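Long-range contacts in integral membrane indolylacetylinositol arabinosyltransferase EmbC (Mycolicibacterium smegmatis, PDB 7BVE), which probably transfers arabinose units to build the arabinan polymer of the mycobacterial cell wall, as an integral membrane glycosyltransferase that is bound by the drug ethambutol: residues I503-L508 / T570-F576; T511-V517 / T622-W627; I557-F562 / F579-A583; P309-Y313 / L420-P426. All coordinates share one frame; numbering follows the deposited sequence.

Interaction 1 (I503-L508 / T570-F576). With PO4 (phosphate ion), chain F.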
loop_
_atom_site.group_PDB
_atom_site.type_symbol
_atom_site.label_atom_id
_atom_site.label_comp_id
_atom_site.label_asym_id
_atom_site.label_seq_id
_atom_site.Cartn_x
_atom_site.Cartn_y
_atom_site.Cartn_z
ATOM N N ILE A 503 -2.375 6.665 -4.081
ATOM C CA ILE A 503 -2.564 5.272 -4.476
ATOM C C ILE A 503 -1.936 4.995 -5.835
ATOM O O ILE A 503 -1.408 3.902 -6.068
ATOM C CB ILE A 503 -4.067 4.942 -4.422
ATOM C CG1 ILE A 503 -4.532 4.988 -2.974
ATOM C CG2 ILE A 503 -4.393 3.587 -4.999
ATOM C CD1 ILE A 503 -6.007 4.863 -2.798
ATOM N N ARG A 504 -1.924 5.987 -6.727
ATOM C CA ARG A 504 -1.240 5.841 -8.010
ATOM C C ARG A 504 0.262 5.648 -7.826
ATOM O O ARG A 504 0.877 4.788 -8.471
ATOM C CB ARG A 504 -1.536 7.059 -8.881
ATOM C CG ARG A 504 -0.863 7.036 -10.222
ATOM C CD ARG A 504 -1.212 8.230 -11.084
ATOM N NE ARG A 504 -2.554 8.187 -11.652
ATOM C CZ ARG A 504 -3.502 9.076 -11.411
ATOM N NH1 ARG A 504 -3.268 10.097 -10.605
ATOM N NH2 ARG A 504 -4.686 8.951 -11.979
ATOM N N TYR A 505 0.853 6.381 -6.892
ATOM C CA TYR A 505 2.278 6.255 -6.620
ATOM C C TYR A 505 2.586 5.065 -5.727
ATOM O O TYR A 505 3.727 4.607 -5.692
ATOM C CB TYR A 505 2.787 7.545 -5.996
ATOM C CG TYR A 505 2.679 8.700 -6.952
ATOM C CD1 TYR A 505 3.657 8.924 -7.907
ATOM C CD2 TYR A 505 1.578 9.538 -6.929
ATOM C CE1 TYR A 505 3.551 9.966 -8.792
ATOM C CE2 TYR A 505 1.464 10.572 -7.809
ATOM C CZ TYR A 505 2.448 10.784 -8.737
ATOM O OH TYR A 505 2.321 11.832 -9.614
ATOM N N SER A 506 1.598 4.558 -4.997
ATOM C CA SER A 506 1.787 3.308 -4.280
ATOM C C SER A 506 1.764 2.129 -5.237
ATOM O O SER A 506 2.461 1.135 -5.022
ATOM C CB SER A 506 0.713 3.150 -3.210
ATOM O OG SER A 506 0.815 4.174 -2.238
ATOM N N ARG A 507 0.960 2.217 -6.298
ATOM C CA ARG A 507 0.942 1.172 -7.315
ATOM C C ARG A 507 2.156 1.238 -8.223
ATOM O O ARG A 507 2.541 0.216 -8.793
ATOM C CB ARG A 507 -0.324 1.262 -8.161
ATOM C CG ARG A 507 -1.577 0.913 -7.416
ATOM C CD ARG A 507 -2.814 1.034 -8.280
ATOM N NE ARG A 507 -4.017 0.840 -7.479
ATOM C CZ ARG A 507 -5.256 0.966 -7.939
ATOM N NH1 ARG A 507 -5.465 1.280 -9.205
ATOM N NH2 ARG A 507 -6.287 0.776 -7.131
ATOM N N LEU A 508 2.755 2.418 -8.388
ATOM C CA LEU A 508 3.980 2.514 -9.174
ATOM C C LEU A 508 5.155 1.801 -8.514
ATOM O O LEU A 508 6.073 1.368 -9.213
ATOM C CB LEU A 508 4.324 3.984 -9.412
ATOM C CG LEU A 508 5.497 4.373 -10.309
ATOM C CD1 LEU A 508 5.244 3.937 -11.719
ATOM C CD2 LEU A 508 5.738 5.854 -10.253
ATOM N N THR A 570 -10.275 7.126 -11.132
ATOM C CA THR A 570 -9.484 5.923 -10.938
ATOM C C THR A 570 -8.009 6.287 -10.948
ATOM O O THR A 570 -7.574 7.145 -11.714
ATOM C CB THR A 570 -9.766 4.895 -12.025
ATOM O OG1 THR A 570 -9.440 5.455 -13.300
ATOM C CG2 THR A 570 -11.223 4.498 -12.020
ATOM N N LYS A 571 -7.239 5.626 -10.093
ATOM C CA LYS A 571 -5.826 5.939 -9.918
ATOM C C LYS A 571 -5.023 4.766 -10.462
ATOM O O LYS A 571 -4.634 3.870 -9.714
ATOM C CB LYS A 571 -5.501 6.195 -8.457
ATOM C CG LYS A 571 -6.330 7.275 -7.798
ATOM C CD LYS A 571 -6.088 8.623 -8.416
ATOM C CE LYS A 571 -6.725 9.723 -7.606
ATOM N NZ LYS A 571 -8.195 9.707 -7.657
ATOM N N TRP A 572 -4.763 4.781 -11.762
ATOM C CA TRP A 572 -3.980 3.748 -12.415
ATOM C C TRP A 572 -2.636 4.305 -12.851
ATOM O O TRP A 572 -2.403 5.513 -12.854
ATOM C CB TRP A 572 -4.723 3.167 -13.615
ATOM C CG TRP A 572 -5.919 2.408 -13.224
ATOM C CD1 TRP A 572 -7.208 2.823 -13.289
ATOM C CD2 TRP A 572 -5.945 1.104 -12.657
ATOM N NE1 TRP A 572 -8.044 1.850 -12.811
ATOM C CE2 TRP A 572 -7.289 0.782 -12.413
ATOM C CE3 TRP A 572 -4.961 0.169 -12.339
ATOM C CZ2 TRP A 572 -7.674 -0.431 -11.869
ATOM C CZ3 TRP A 572 -5.344 -1.034 -11.798
ATOM C CH2 TRP A 572 -6.689 -1.325 -11.569
ATOM N N THR A 573 -1.749 3.394 -13.227
ATOM C CA THR A 573 -0.389 3.748 -13.597
ATOM C C THR A 573 -0.270 4.075 -15.080
ATOM O O THR A 573 0.568 4.895 -15.463
ATOM C CB THR A 573 0.551 2.609 -13.187
ATOM O OG1 THR A 573 0.348 2.314 -11.809
ATOM C CG2 THR A 573 1.992 2.991 -13.341
ATOM N N HIS A 574 -1.139 3.523 -15.920
ATOM C CA HIS A 574 -1.122 3.858 -17.341
ATOM C C HIS A 574 -1.753 5.200 -17.666
ATOM O O HIS A 574 -1.897 5.512 -18.847
ATOM C CB HIS A 574 -1.796 2.768 -18.174
ATOM C CG HIS A 574 -3.150 2.380 -17.685
ATOM N ND1 HIS A 574 -3.342 1.342 -16.795
ATOM C CD2 HIS A 574 -4.379 2.881 -17.937
ATOM C CE1 HIS A 574 -4.633 1.219 -16.541
ATOM N NE2 HIS A 574 -5.277 2.143 -17.215
ATOM N N HIS A 575 -2.123 5.996 -16.670
ATOM C CA HIS A 575 -2.552 7.359 -16.916
ATOM C C HIS A 575 -1.386 8.320 -17.036
ATOM O O HIS A 575 -1.612 9.501 -17.309
ATOM C CB HIS A 575 -3.473 7.837 -15.803
ATOM C CG HIS A 575 -4.771 7.103 -15.738
ATOM N ND1 HIS A 575 -5.667 7.271 -14.708
ATOM C CD2 HIS A 575 -5.322 6.189 -16.567
ATOM C CE1 HIS A 575 -6.714 6.494 -14.907
ATOM N NE2 HIS A 575 -6.531 5.828 -16.030
ATOM N N PHE A 576 -0.153 7.858 -16.823
ATOM C CA PHE A 576 1.015 8.697 -17.044
ATOM C C PHE A 576 1.379 8.824 -18.511
ATOM O O PHE A 576 2.314 9.558 -18.833
ATOM C CB PHE A 576 2.230 8.163 -16.288
ATOM C CG PHE A 576 2.177 8.367 -14.806
ATOM C CD1 PHE A 576 2.372 9.624 -14.262
ATOM C CD2 PHE A 576 2.013 7.297 -13.946
ATOM C CE1 PHE A 576 2.348 9.811 -12.903
ATOM C CE2 PHE A 576 1.996 7.481 -12.586
ATOM C CZ PHE A 576 2.168 8.736 -12.067
HETATM P P PO4 F . -10.446 4.779 -16.826
HETATM O O1 PO4 F . -10.079 5.343 -18.175
HETATM O O2 PO4 F . -9.566 3.596 -16.517
HETATM O O3 PO4 F . -10.260 5.845 -15.777
HETATM O O4 PO4 F . -11.886 4.338 -16.827
#

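Interaction 2 (T511-V517 / T622-W627)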
loop_
_atom_site.group_PDB
_atom_site.type_symbol
_atom_site.label_atom_id
_atom_site.label_comp_id
_atom_site.label_asym_id
_atom_site.label_seq_id
_atom_site.Cartn_x
_atom_site.Cartn_y
_atom_site.Cartn_z
ATOM N N THR A 511 5.526 -4.675 -7.061
ATOM C CA THR A 511 6.317 -5.644 -7.812
ATOM C C THR A 511 5.298 -6.422 -8.639
ATOM O O THR A 511 4.823 -7.485 -8.236
ATOM C CB THR A 511 7.138 -6.532 -6.872
ATOM O OG1 THR A 511 7.970 -5.708 -6.052
ATOM C CG2 THR A 511 8.032 -7.455 -7.644
ATOM N N SER A 512 4.961 -5.873 -9.798
ATOM C CA SER A 512 3.816 -6.286 -10.594
ATOM C C SER A 512 3.978 -5.662 -11.978
ATOM O O SER A 512 4.946 -4.929 -12.191
ATOM C CB SER A 512 2.521 -5.850 -9.903
ATOM O OG SER A 512 2.398 -4.445 -9.881
ATOM N N PRO A 513 3.108 -5.945 -12.955
ATOM C CA PRO A 513 3.152 -5.169 -14.204
ATOM C C PRO A 513 2.789 -3.698 -14.065
ATOM O O PRO A 513 3.109 -2.924 -14.972
ATOM C CB PRO A 513 2.159 -5.907 -15.102
ATOM C CG PRO A 513 2.219 -7.273 -14.637
ATOM C CD PRO A 513 2.398 -7.220 -13.167
ATOM N N ASP A 514 2.129 -3.279 -12.986
ATOM C CA ASP A 514 1.916 -1.854 -12.766
ATOM C C ASP A 514 3.188 -1.140 -12.349
ATOM O O ASP A 514 3.372 0.033 -12.681
ATOM C CB ASP A 514 0.850 -1.626 -11.700
ATOM C CG ASP A 514 -0.542 -1.884 -12.206
ATOM O OD1 ASP A 514 -0.774 -1.681 -13.411
ATOM O OD2 ASP A 514 -1.409 -2.278 -11.401
ATOM N N GLY A 515 4.066 -1.816 -11.630
ATOM C CA GLY A 515 5.269 -1.193 -11.132
ATOM C C GLY A 515 6.525 -1.796 -11.704
ATOM O O GLY A 515 7.461 -2.084 -10.961
ATOM N N SER A 516 6.557 -2.021 -13.012
ATOM C CA SER A 516 7.689 -2.686 -13.639
ATOM C C SER A 516 8.819 -1.688 -13.878
ATOM O O SER A 516 8.774 -0.545 -13.422
ATOM C CB SER A 516 7.238 -3.380 -14.916
ATOM O OG SER A 516 6.766 -2.446 -15.859
ATOM N N VAL A 517 9.864 -2.131 -14.582
ATOM C CA VAL A 517 11.077 -1.334 -14.750
ATOM C C VAL A 517 10.814 -0.119 -15.632
ATOM O O VAL A 517 11.233 1.002 -15.312
ATOM C CB VAL A 517 12.204 -2.216 -15.327
ATOM C CG1 VAL A 517 13.421 -1.401 -15.643
ATOM C CG2 VAL A 517 12.574 -3.314 -14.370
ATOM N N THR A 622 12.627 -4.038 -9.323
ATOM C CA THR A 622 11.338 -4.662 -9.565
ATOM C C THR A 622 11.513 -5.705 -10.659
ATOM O O THR A 622 12.634 -6.069 -11.010
ATOM C CB THR A 622 10.305 -3.591 -9.915
ATOM O OG1 THR A 622 9.035 -4.202 -10.150
ATOM C CG2 THR A 622 10.740 -2.809 -11.120
ATOM N N VAL A 623 10.403 -6.187 -11.206
ATOM C CA VAL A 623 10.415 -7.240 -12.208
ATOM C C VAL A 623 10.289 -6.639 -13.599
ATOM O O VAL A 623 9.889 -5.491 -13.780
ATOM C CB VAL A 623 9.290 -8.257 -11.952
ATOM C CG1 VAL A 623 9.537 -8.979 -10.671
ATOM C CG2 VAL A 623 7.967 -7.553 -11.888
ATOM N N ASN A 624 10.633 -7.433 -14.604
ATOM C CA ASN A 624 10.450 -7.059 -16.006
ATOM C C ASN A 624 9.095 -7.555 -16.507
ATOM O O ASN A 624 8.993 -8.258 -17.502
ATOM C CB ASN A 624 11.579 -7.636 -16.850
ATOM C CG ASN A 624 11.629 -7.069 -18.238
ATOM O OD1 ASN A 624 11.264 -5.919 -18.450
ATOM N ND2 ASN A 624 12.008 -7.886 -19.203
ATOM N N GLY A 625 8.038 -7.185 -15.798
ATOM C CA GLY A 625 6.724 -7.757 -16.016
ATOM C C GLY A 625 5.888 -6.934 -16.978
ATOM O O GLY A 625 5.867 -5.708 -16.907
ATOM N N TRP A 626 5.202 -7.629 -17.872
ATOM C CA TRP A 626 4.265 -7.046 -18.817
ATOM C C TRP A 626 2.899 -7.685 -18.580
ATOM O O TRP A 626 2.723 -8.496 -17.675
ATOM C CB TRP A 626 4.770 -7.240 -20.245
ATOM C CG TRP A 626 6.086 -6.585 -20.500
ATOM C CD1 TRP A 626 7.306 -7.171 -20.457
ATOM C CD2 TRP A 626 6.315 -5.215 -20.836
ATOM N NE1 TRP A 626 8.285 -6.259 -20.740
ATOM C CE2 TRP A 626 7.700 -5.046 -20.974
ATOM C CE3 TRP A 626 5.482 -4.111 -21.020
ATOM C CZ2 TRP A 626 8.270 -3.825 -21.302
ATOM C CZ3 TRP A 626 6.046 -2.907 -21.349
ATOM C CH2 TRP A 626 7.425 -2.768 -21.485
ATOM N N TRP A 627 1.929 -7.337 -19.409
ATOM C CA TRP A 627 0.544 -7.732 -19.194
ATOM C C TRP A 627 0.296 -9.134 -19.753
ATOM O O TRP A 627 1.241 -9.897 -19.953
ATOM C CB TRP A 627 -0.396 -6.671 -19.758
ATOM C CG TRP A 627 -0.400 -5.472 -18.903
ATOM C CD1 TRP A 627 0.238 -4.297 -19.139
ATOM C CD2 TRP A 627 -1.015 -5.345 -17.627
ATOM N NE1 TRP A 627 0.028 -3.433 -18.099
ATOM C CE2 TRP A 627 -0.737 -4.057 -17.154
ATOM C CE3 TRP A 627 -1.794 -6.196 -16.842
ATOM C CZ2 TRP A 627 -1.205 -3.597 -15.939
ATOM C CZ3 TRP A 627 -2.255 -5.741 -15.639
ATOM C CH2 TRP A 627 -1.961 -4.452 -15.194
#

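Interaction 3 (I557-F562 / F579-A583)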
loop_
_atom_site.group_PDB
_atom_site.type_symbol
_atom_site.label_atom_id
_atom_site.label_comp_id
_atom_site.label_asym_id
_atom_site.label_seq_id
_atom_site.Cartn_x
_atom_site.Cartn_y
_atom_site.Cartn_z
ATOM N N ILE A 557 2.900 24.320 -17.774
ATOM C CA ILE A 557 1.953 23.311 -18.248
ATOM C C ILE A 557 2.240 21.949 -17.626
ATOM O O ILE A 557 1.310 21.224 -17.252
ATOM C CB ILE A 557 1.962 23.272 -19.788
ATOM C CG1 ILE A 557 1.197 24.470 -20.316
ATOM C CG2 ILE A 557 1.358 22.018 -20.345
ATOM C CD1 ILE A 557 1.235 24.590 -21.762
ATOM N N THR A 558 3.518 21.613 -17.422
ATOM C CA THR A 558 3.835 20.324 -16.805
ATOM C C THR A 558 3.428 20.278 -15.330
ATOM O O THR A 558 2.889 19.264 -14.853
ATOM C CB THR A 558 5.317 20.029 -16.969
ATOM O OG1 THR A 558 5.663 20.172 -18.350
ATOM C CG2 THR A 558 5.625 18.608 -16.553
ATOM N N ILE A 559 3.618 21.382 -14.603
ATOM C CA ILE A 559 3.222 21.418 -13.192
ATOM C C ILE A 559 1.699 21.389 -13.047
ATOM O O ILE A 559 1.152 20.671 -12.196
ATOM C CB ILE A 559 3.850 22.639 -12.494
ATOM C CG1 ILE A 559 5.362 22.485 -12.449
ATOM C CG2 ILE A 559 3.349 22.791 -11.075
ATOM C CD1 ILE A 559 6.072 23.724 -12.018
ATOM N N ILE A 560 0.983 22.129 -13.900
ATOM C CA ILE A 560 -0.475 22.131 -13.783
ATOM C C ILE A 560 -1.061 20.804 -14.273
ATOM O O ILE A 560 -2.117 20.378 -13.801
ATOM C CB ILE A 560 -1.072 23.355 -14.509
ATOM C CG1 ILE A 560 -0.521 24.639 -13.914
ATOM C CG2 ILE A 560 -2.558 23.479 -14.278
ATOM C CD1 ILE A 560 -0.828 25.863 -14.741
ATOM N N SER A 561 -0.362 20.088 -15.157
ATOM C CA SER A 561 -0.813 18.752 -15.542
ATOM C C SER A 561 -0.680 17.760 -14.393
ATOM O O SER A 561 -1.601 16.966 -14.149
ATOM C CB SER A 561 -0.030 18.269 -16.757
ATOM O OG SER A 561 -0.275 19.097 -17.876
ATOM N N PHE A 562 0.452 17.798 -13.671
ATOM C CA PHE A 562 0.588 16.989 -12.455
ATOM C C PHE A 562 -0.475 17.316 -11.413
ATOM O O PHE A 562 -0.975 16.415 -10.733
ATOM C CB PHE A 562 1.960 17.164 -11.816
ATOM C CG PHE A 562 3.013 16.271 -12.371
ATOM C CD1 PHE A 562 3.038 14.930 -12.022
ATOM C CD2 PHE A 562 4.017 16.767 -13.178
ATOM C CE1 PHE A 562 4.010 14.095 -12.497
ATOM C CE2 PHE A 562 4.999 15.940 -13.659
ATOM C CZ PHE A 562 5.000 14.602 -13.318
ATOM N N PHE A 579 1.905 12.288 -20.657
ATOM C CA PHE A 579 3.104 13.104 -20.582
ATOM C C PHE A 579 4.103 12.777 -21.670
ATOM O O PHE A 579 5.254 13.199 -21.576
ATOM C CB PHE A 579 3.773 12.936 -19.222
ATOM C CG PHE A 579 2.973 13.470 -18.081
ATOM C CD1 PHE A 579 2.954 14.822 -17.805
ATOM C CD2 PHE A 579 2.250 12.618 -17.270
ATOM C CE1 PHE A 579 2.218 15.312 -16.752
ATOM C CE2 PHE A 579 1.512 13.106 -16.217
ATOM C CZ PHE A 579 1.498 14.450 -15.961
ATOM N N ALA A 580 3.706 12.028 -22.696
ATOM C CA ALA A 580 4.660 11.621 -23.716
ATOM C C ALA A 580 5.001 12.742 -24.683
ATOM O O ALA A 580 6.026 12.658 -25.363
ATOM C CB ALA A 580 4.124 10.420 -24.484
ATOM N N GLY A 581 4.177 13.782 -24.765
ATOM C CA GLY A 581 4.487 14.923 -25.607
ATOM C C GLY A 581 5.305 15.969 -24.883
ATOM O O GLY A 581 6.148 16.637 -25.483
ATOM N N LEU A 582 5.057 16.121 -23.582
ATOM C CA LEU A 582 5.799 17.069 -22.755
ATOM C C LEU A 582 7.178 16.560 -22.389
ATOM O O LEU A 582 8.030 17.354 -21.973
ATOM C CB LEU A 582 5.024 17.342 -21.473
ATOM C CG LEU A 582 3.628 17.925 -21.649
ATOM C CD1 LEU A 582 2.914 17.922 -20.322
ATOM C CD2 LEU A 582 3.697 19.323 -22.234
ATOM N N ALA A 583 7.411 15.254 -22.530
ATOM C CA ALA A 583 8.676 14.670 -22.095
ATOM C C ALA A 583 9.810 15.029 -23.039
ATOM O O ALA A 583 10.940 15.236 -22.596
ATOM C CB ALA A 583 8.546 13.170 -21.970
#

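Interaction 4 (P309-Y313 / L420-P426)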
loop_
_atom_site.group_PDB
_atom_site.type_symbol
_atom_site.label_atom_id
_atom_site.label_comp_id
_atom_site.label_asym_id
_atom_site.label_seq_id
_atom_site.Cartn_x
_atom_site.Cartn_y
_atom_site.Cartn_z
ATOM N N PRO A 309 -20.438 11.339 -21.427
ATOM C CA PRO A 309 -19.838 12.393 -22.259
ATOM C C PRO A 309 -18.552 11.966 -22.952
ATOM O O PRO A 309 -18.094 12.661 -23.861
ATOM C CB PRO A 309 -19.574 13.514 -21.253
ATOM C CG PRO A 309 -19.213 12.812 -20.061
ATOM C CD PRO A 309 -20.002 11.544 -20.019
ATOM N N PHE A 310 -17.986 10.828 -22.578
ATOM C CA PHE A 310 -16.644 10.471 -22.992
ATOM C C PHE A 310 -16.688 9.416 -24.083
ATOM O O PHE A 310 -17.643 8.650 -24.192
ATOM C CB PHE A 310 -15.820 9.950 -21.827
ATOM C CG PHE A 310 -15.650 10.940 -20.725
ATOM C CD1 PHE A 310 -14.838 12.039 -20.885
ATOM C CD2 PHE A 310 -16.268 10.745 -19.510
ATOM C CE1 PHE A 310 -14.675 12.947 -19.867
ATOM C CE2 PHE A 310 -16.104 11.648 -18.489
ATOM C CZ PHE A 310 -15.306 12.748 -18.669
ATOM N N GLY A 311 -15.635 9.385 -24.890
ATOM C CA GLY A 311 -15.522 8.399 -25.938
ATOM C C GLY A 311 -16.220 8.785 -27.222
ATOM O O GLY A 311 -17.074 8.044 -27.709
ATOM N N TRP A 312 -15.874 9.941 -27.779
ATOM C CA TRP A 312 -16.395 10.326 -29.081
ATOM C C TRP A 312 -15.737 9.575 -30.223
ATOM O O TRP A 312 -16.276 9.573 -31.332
ATOM C CB TRP A 312 -16.228 11.835 -29.302
ATOM C CG TRP A 312 -14.819 12.331 -29.190
ATOM C CD1 TRP A 312 -14.219 12.820 -28.076
ATOM C CD2 TRP A 312 -13.830 12.374 -30.227
ATOM N NE1 TRP A 312 -12.925 13.169 -28.348
ATOM C CE2 TRP A 312 -12.659 12.902 -29.663
ATOM C CE3 TRP A 312 -13.822 12.015 -31.578
ATOM C CZ2 TRP A 312 -11.494 13.081 -30.397
ATOM C CZ3 TRP A 312 -12.666 12.191 -32.302
ATOM C CH2 TRP A 312 -11.518 12.720 -31.712
ATOM N N TYR A 313 -14.591 8.948 -29.986
ATOM C CA TYR A 313 -13.793 8.333 -31.032
ATOM C C TYR A 313 -13.975 6.823 -31.090
ATOM O O TYR A 313 -13.410 6.170 -31.978
ATOM C CB TYR A 313 -12.317 8.696 -30.829
ATOM C CG TYR A 313 -11.687 8.015 -29.651
ATOM C CD1 TYR A 313 -11.846 8.506 -28.365
ATOM C CD2 TYR A 313 -10.900 6.886 -29.832
ATOM C CE1 TYR A 313 -11.280 7.861 -27.293
ATOM C CE2 TYR A 313 -10.332 6.242 -28.777
ATOM C CZ TYR A 313 -10.517 6.730 -27.514
ATOM O OH TYR A 313 -9.932 6.069 -26.474
ATOM N N LEU A 420 -11.846 19.348 -27.286
ATOM C CA LEU A 420 -12.044 18.075 -27.963
ATOM C C LEU A 420 -11.302 16.956 -27.249
ATOM O O LEU A 420 -11.815 15.843 -27.120
ATOM C CB LEU A 420 -11.576 18.201 -29.407
ATOM C CG LEU A 420 -11.955 17.123 -30.404
ATOM C CD1 LEU A 420 -13.438 17.173 -30.616
ATOM C CD2 LEU A 420 -11.222 17.358 -31.700
ATOM N N THR A 421 -10.084 17.230 -26.780
ATOM C CA THR A 421 -9.337 16.222 -26.037
ATOM C C THR A 421 -9.683 16.203 -24.558
ATOM O O THR A 421 -9.188 15.337 -23.835
ATOM C CB THR A 421 -7.831 16.425 -26.177
ATOM O OG1 THR A 421 -7.441 17.640 -25.535
ATOM C CG2 THR A 421 -7.454 16.490 -27.630
ATOM N N LEU A 422 -10.495 17.145 -24.087
ATOM C CA LEU A 422 -10.980 17.062 -22.716
ATOM C C LEU A 422 -11.989 15.934 -22.550
ATOM O O LEU A 422 -12.117 15.376 -21.458
ATOM C CB LEU A 422 -11.596 18.398 -22.311
ATOM C CG LEU A 422 -12.064 18.622 -20.877
ATOM C CD1 LEU A 422 -10.890 18.605 -19.938
ATOM C CD2 LEU A 422 -12.807 19.932 -20.777
ATOM N N PHE A 423 -12.702 15.575 -23.618
ATOM C CA PHE A 423 -13.747 14.564 -23.566
ATOM C C PHE A 423 -13.363 13.282 -24.289
ATOM O O PHE A 423 -14.236 12.565 -24.779
ATOM C CB PHE A 423 -15.047 15.118 -24.139
ATOM C CG PHE A 423 -15.651 16.191 -23.304
ATOM C CD1 PHE A 423 -16.352 15.874 -22.156
ATOM C CD2 PHE A 423 -15.517 17.518 -23.659
ATOM C CE1 PHE A 423 -16.903 16.858 -21.379
ATOM C CE2 PHE A 423 -16.068 18.509 -22.884
ATOM C CZ PHE A 423 -16.763 18.178 -21.744
ATOM N N SER A 424 -12.073 12.985 -24.381
ATOM C CA SER A 424 -11.643 11.692 -24.886
ATOM C C SER A 424 -11.777 10.621 -23.821
ATOM O O SER A 424 -12.279 9.528 -24.094
ATOM C CB SER A 424 -10.195 11.766 -25.366
ATOM O OG SER A 424 -10.065 12.655 -26.453
ATOM N N GLY A 425 -11.329 10.923 -22.614
ATOM C CA GLY A 425 -11.495 10.059 -21.479
ATOM C C GLY A 425 -11.447 10.897 -20.226
ATOM O O GLY A 425 -11.227 12.110 -20.287
ATOM N N PRO A 426 -11.650 10.278 -19.060
ATOM C CA PRO A 426 -11.591 11.043 -17.804
ATOM C C PRO A 426 -10.201 11.536 -17.457
ATOM O O PRO A 426 -10.073 12.453 -16.639
ATOM C CB PRO A 426 -12.101 10.042 -16.763
ATOM C CG PRO A 426 -12.871 9.047 -17.539
ATOM C CD PRO A 426 -12.164 8.921 -18.845
#

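Interaction 1 (I503-L508 / T570-F576)
Arg504 drives its side chain from helix 502-508 into the loop 570-576 and is largely covered there. NE gives Trp572 O a 2.9 Å hydrogen bond (N-H...O angle 148°), the oxygen lying in the guanidinium plane. CG stands anti to the backbone N (chi1 179°), and a bend at chi3 turns the guanidinium edge to that oxygen. NH2 is hydrogen-bonded to Thr568 OG1 and, weakly at 3.4 Å, to His575 ND1, while NH1 forms a salt bridge with Glu501. Alongside the aliphatic part of Arg504, Phe576 sets CZ 3.6 Å from CD and points its edge at the face of Tyr505 in an offset edge-to-face pair. Toward the ethambutol pocket of this GT-C-type membrane domain, to which Trp572 belongs, the contact is more open, with Arg507, Trp572 and Thr570 only partly buried. The extended Arg507 brings NH1 over one face of the indole, its guanidinium tilted 53° to it, a cation-pi contact with CZ 4.4 Å from the six-membered ring centroid. Thr570 OG1 donates to phosphate O3 at 2.6 Å, an ion Arg383 also binds.

Interaction 2 (T511-V517 / T622-W627)
Thr622 OG1 donates a 2.8 Å hydrogen bond to Gly515 O, approaching from 31° off the carbonyl plane. OG1 can reach it because it lies anti to the backbone N (chi1 -180°), which leaves CG2 to press on the Ser516-Val517 peptide, 3.5 Å from Ser516 C. Alongside, Val517 N makes a weak bond to Val623 O at 3.5 Å, and Thr511 CG2 meets Val623 CG1 at 3.7 Å. Pro513 CB sits over the centre of the six-membered ring of Trp627, a CH-pi contact of 4.0 Å to the centroid, while Asp514 OD1 comes to the edge of that ring, 3.2 Å from CZ2. Farther out, Arg520 bonds weakly to Gly515 O, and Arg519 touches Trp627 and makes a long, weak ion pair with Asp514. Asn624 ND2 bonds to Pro635 O. Two loops, one joining the short helix 502-508 to helix 517-539 and the other following helix 602-619, both longer helices being predicted membrane spans, thus meet beside the ethambutol site of a GT-C-type membrane domain.

Interaction 3 (I557-F562 / F579-A583)
Ile557 opens the contact by setting CG2 against Leu582 CD2 at 4.0 Å, the two side chains roughly perpendicular. One residue on, Thr558 and Leu582 run antiparallel past one another, with OG1 4.1 Å from CD1; the hydroxyl itself is hydrogen-bonded to Ile554 O in its own helix. The next residue to face across is Ser561, one turn further along. Its OG, anti to the carbonyl carbon (chi1 -63°), folds back to donate to Ile557 O at 2.7 Å, which gives the buried hydroxyl a partner in its own helix, with a weak further bond to Ala430 O. Ile557 O also accepts from Ser561 N, the two donors arriving from opposite faces of the carbonyl plane. Here helix 548-564 packs against the turn and first residues leading into helix 582-592, the two joined by the loop between them in the membrane domain. The CB of Ser561 touches Phe579 CE1 at 3.7 Å. Phe562 then ends the segment with a face-to-face stack on Phe579, centroids 4.8 Å apart and planes inclined by 25°; Phe579 CZ rides over the centre of the Phe562 ring. Helix 517-539 also packs on Phe562, through Leu526 and Leu527, and Phe374 of helix 361-378 packs on Phe579.

Interaction 4 (P309-Y313 / L420-P426)
Trp312 NE1 is shared between two acceptors, Leu420 O at 3.1 Å and Ser424 OG at 3.5 Å, both weak bonds and the first bent to 130° at the hydrogen. The indole reaches them with CG between the backbone N and the carbonyl carbon (chi1 57°). Leu420 CG lies over one face of the ring, 4.1 Å from CZ2, while Phe423 O meets its edge 3.3 Å from CD1. The same Phe423 O accepts a weak bond from Gly311 N at 3.5 Å, where the two backbones run close together. These carbonyls belong to the last turn of helix 409-422 and the residues that leave it, so the loop 309-313, just ahead of helix 314-320, packs on the C-terminal end of this helix, in a predicted membrane span of the GT-C-type domain. On the other flank, Phe310 is sandwiched: Pro426 N lies over one face and Pro309 CG of its own segment over the opposite one, with Leu422 O at the ring edge. CE1 of this ring comes 3.6 Å from Gly425 O. Phe423 rests its CD1 against Pro309 CB at 4.1 Å, and Ile473 of helix 470-473 touches both residues. Tyr313 turns its edge to Ser424 O, CE1 being the near atom.

Overall arrangement
All four contacts belong to the membrane domain. Interaction 3 is the buried one, almost wholly apolar and farthest from the centre of the chain; the other three are partly buried and draw on loops, backbone carbonyls and polar side chains. Interactions 1 and 2 touch, Thr573 CG2 lying 3.3 Å from Asp514 O, and helix 517-539 packs on both as well as on interaction 3. Interactions 1 and 3 meet where Tyr505 OH touches Phe562 CD1, and the single connection between helices 548-564 and 582-592 serves both. Interaction 4 stands apart, its nearest atoms about 6 Å from those of interaction 1. Arginine chemistry marks interaction 1, whereas tryptophan meets proline in interaction 2 and carbonyls in interaction 4.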